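Beta-n-acetylhexosaminidase (Streptococcus pneumoniae, PDB 4AZI) removes terminal N-acetylglucosamine residues from glycans as a family 20 exo-beta-D-N-acetylglucosaminidase. Local coordinates at residues 272-276 against 277-281. The protein carries 2 engineered substitutions. Residues are numbered along the deposited sequence; the frame is centred on the assembly and turned at random.
Sequences FLNTN and GDWYY. With OAN (O-(2-acetamido-2-deoxy D-glucopyranosylidene) amino-N-phenylcarbamate), chain C.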
loop_
_atom_site.group_PDB
_atom_site.type_symbol
_atom_site.label_atom_id
_atom_site.label_comp_id
_atom_site.label_asym_id
_atom_site.label_seq_id
_atom_site.Cartn_x
_atom_site.Cartn_y
_atom_site.Cartn_z
ATOM N N PHE A 272 9.759 -9.583 -4.199
ATOM C CA PHE A 272 8.597 -9.569 -3.316
ATOM C C PHE A 272 8.660 -8.470 -2.282
ATOM O O PHE A 272 9.725 -8.197 -1.741
ATOM C CB PHE A 272 8.463 -10.917 -2.572
ATOM C CG PHE A 272 8.278 -12.105 -3.476
ATOM C CD1 PHE A 272 7.083 -12.300 -4.158
ATOM C CD2 PHE A 272 9.290 -13.045 -3.623
ATOM C CE1 PHE A 272 6.898 -13.396 -4.977
ATOM C CE2 PHE A 272 9.113 -14.146 -4.444
ATOM C CZ PHE A 272 7.913 -14.321 -5.123
ATOM N N LEU A 273 7.515 -7.853 -2.015
ATOM C CA LEU A 273 7.297 -7.133 -0.772
ATOM C C LEU A 273 6.447 -8.069 0.094
ATOM O O LEU A 273 5.294 -8.360 -0.255
ATOM C CB LEU A 273 6.591 -5.793 -1.004
ATOM C CG LEU A 273 6.238 -4.989 0.274
ATOM C CD1 LEU A 273 7.481 -4.641 1.092
ATOM C CD2 LEU A 273 5.437 -3.732 -0.045
ATOM N N ASN A 274 7.048 -8.574 1.181
ATOM C CA ASN A 274 6.416 -9.589 2.046
ATOM C C ASN A 274 5.240 -9.009 2.831
ATOM O O ASN A 274 5.418 -8.387 3.873
ATOM C CB ASN A 274 7.457 -10.226 2.983
ATOM C CG ASN A 274 6.885 -11.344 3.857
ATOM O OD1 ASN A 274 5.755 -11.805 3.665
ATOM N ND2 ASN A 274 7.679 -11.787 4.824
ATOM N N THR A 275 4.042 -9.242 2.310
ATOM C CA THR A 275 2.818 -8.637 2.800
ATOM C C THR A 275 1.952 -9.716 3.441
ATOM O O THR A 275 0.764 -9.853 3.138
ATOM C CB THR A 275 2.092 -7.958 1.627
ATOM O OG1 THR A 275 3.020 -7.091 0.959
ATOM C CG2 THR A 275 0.887 -7.138 2.088
ATOM N N ASN A 276 2.567 -10.482 4.340
ATOM C CA ASN A 276 1.957 -11.704 4.862
ATOM C C ASN A 276 0.596 -11.473 5.471
ATOM O O ASN A 276 0.451 -10.619 6.336
ATOM C CB ASN A 276 2.872 -12.342 5.899
ATOM C CG ASN A 276 2.697 -13.834 5.975
ATOM O OD1 ASN A 276 1.580 -14.337 5.971
ATOM N ND2 ASN A 276 3.809 -14.556 6.025
ATOM N N GLY A 277 -0.399 -12.223 4.999
ATOM C CA GLY A 277 -1.740 -12.230 5.592
ATOM C C GLY A 277 -1.723 -12.480 7.097
ATOM O O GLY A 277 -2.648 -12.098 7.816
ATOM N N ASP A 278 -0.651 -13.101 7.578
ATOM C CA ASP A 278 -0.459 -13.332 9.013
ATOM C C ASP A 278 -0.522 -12.032 9.815
ATOM O O ASP A 278 -0.917 -12.028 10.978
ATOM C CB ASP A 278 0.894 -14.023 9.252
ATOM C CG ASP A 278 0.875 -15.505 8.909
ATOM O OD1 ASP A 278 -0.205 -16.032 8.549
ATOM O OD2 ASP A 278 1.946 -16.146 8.998
ATOM N N TRP A 279 -0.122 -10.929 9.186
ATOM C CA TRP A 279 -0.080 -9.623 9.851
ATOM C C TRP A 279 -1.275 -8.718 9.580
ATOM O O TRP A 279 -1.232 -7.526 9.898
ATOM C CB TRP A 279 1.245 -8.909 9.530
ATOM C CG TRP A 279 2.477 -9.748 9.819
ATOM C CD1 TRP A 279 2.725 -10.531 10.940
ATOM C CD2 TRP A 279 3.678 -9.899 8.980
ATOM N NE1 TRP A 279 3.949 -11.153 10.845
ATOM C CE2 TRP A 279 4.572 -10.813 9.699
ATOM C CE3 TRP A 279 4.079 -9.398 7.742
ATOM C CZ2 TRP A 279 5.812 -11.192 9.186
ATOM C CZ3 TRP A 279 5.327 -9.789 7.233
ATOM C CH2 TRP A 279 6.175 -10.656 7.945
ATOM N N TYR A 280 -2.348 -9.266 9.005
ATOM C CA TYR A 280 -3.557 -8.486 8.682
ATOM C C TYR A 280 -4.382 -8.169 9.940
ATOM O O TYR A 280 -4.532 -9.024 10.812
ATOM C CB TYR A 280 -4.447 -9.260 7.700
ATOM C CG TYR A 280 -4.071 -9.179 6.228
ATOM C CD1 TYR A 280 -2.852 -8.632 5.816
ATOM C CD2 TYR A 280 -4.934 -9.669 5.250
ATOM C CE1 TYR A 280 -2.510 -8.567 4.466
ATOM C CE2 TYR A 280 -4.602 -9.608 3.904
ATOM C CZ TYR A 280 -3.399 -9.045 3.514
ATOM O OH TYR A 280 -3.070 -8.977 2.168
ATOM N N TYR A 281 -4.918 -6.953 10.016
ATOM C CA TYR A 281 -5.930 -6.600 11.028
ATOM C C TYR A 281 -7.070 -5.803 10.406
ATOM O O TYR A 281 -6.829 -4.785 9.758
ATOM C CB TYR A 281 -5.337 -5.807 12.197
ATOM C CG TYR A 281 -6.401 -5.286 13.159
ATOM C CD1 TYR A 281 -7.296 -6.165 13.786
ATOM C CD2 TYR A 281 -6.530 -3.917 13.425
ATOM C CE1 TYR A 281 -8.278 -5.698 14.649
ATOM C CE2 TYR A 281 -7.509 -3.439 14.295
ATOM C CZ TYR A 281 -8.379 -4.337 14.906
ATOM O OH TYR A 281 -9.357 -3.881 15.770
HETATM C CAH OAN C . -4.841 -8.250 -1.135
HETATM C CAG OAN C . -5.838 -8.399 0.023
HETATM O OAN OAN C . -5.436 -8.595 1.161
HETATM N NAI OAN C . -7.127 -8.312 -0.315
HETATM C CAB OAN C . -8.257 -8.411 0.632
HETATM C CAC OAN C . -8.498 -7.050 1.288
HETATM O OAJ OAN C . -9.290 -6.236 0.413
HETATM C CAD OAN C . -9.203 -7.201 2.628
HETATM O OAK OAN C . -9.410 -5.897 3.151
HETATM C CAE OAN C . -8.308 -8.005 3.585
HETATM C CAF OAN C . -8.922 -8.275 4.962
HETATM O OAM OAN C . -10.069 -9.121 4.840
HETATM O OAL OAN C . -7.891 -9.280 3.027
HETATM C CAA OAN C . -8.040 -9.516 1.688
HETATM N NAY OAN C . -7.977 -10.771 1.299
HETATM O OAQ OAN C . -7.787 -11.695 2.285
HETATM C CAP OAN C . -8.360 -12.910 2.037
HETATM O OAR OAN C . -8.190 -13.837 2.831
HETATM N NAO OAN C . -9.095 -13.014 0.919
HETATM C CAS OAN C . -9.699 -14.131 0.484
HETATM C CAT OAN C . -9.468 -14.529 -0.832
HETATM C CAU OAN C . -10.072 -15.679 -1.341
HETATM C CAV OAN C . -10.910 -16.441 -0.530
HETATM C CAW OAN C . -11.150 -16.048 0.794
HETATM C CAX OAN C . -10.549 -14.894 1.302
HETATM O O HOH W 1 3.511 -17.425 6.943
HETATM O O HOH W 2 -0.052 -16.608 5.923
#
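Asn276 is hydrogen-bonded to Asp278 and Trp279 where strand 271-282, the seventh of the TIM barrel, is interrupted by a tight turn. Its side chain makes an Asx turn: Asn276 OD1 accepts from Asp278 N at 3.0 Å and 168°. The donor lies above the amide plane. Asn276 O accepts from Trp279 N at 2.9 Å, an i to i+3 hydrogen bond. Tyr280 N then makes a hydrogen bond to Gly277 O, which prolongs the turn by one residue.

The ends of Asn276 and Asp278 run side by side, with amide and carboxylate planes only 19° apart. Two waters join them. One accepts from Asn276 ND2 and donates to Asp278 OD2. The other donates to Asn276 OD1 and Asp278 OD1. Outside the turn, Asn276 ND2 is hydrogen-bonded to Gln308 O and Asp278 OD2 to Thr304 OG1.

The Trp279 indole folds back along the turn. Asn276 CB makes a CH-pi contact over one face, 3.9 Å from the centroid of the six-membered ring of Trp279. Asn274 O meets the ring edge in plane, 3.6 Å from Trp279 CZ3. Trp279 NE1 is hydrogen-bonded to Asn300 O of helix 294-303, so the indole links the turn to that helix.

Tyr280 carries the turn to the active site. Gly277 CA sits over the centre of one ring face. Trp329 meets the ring edge-to-face. CG lies anti to the carbonyl carbon and beside the backbone N (chi1 -82°), which directs the phenol to the inhibitor, and Tyr280 OH donates to the acetamido oxygen OAN of the ligand at 2.6 Å.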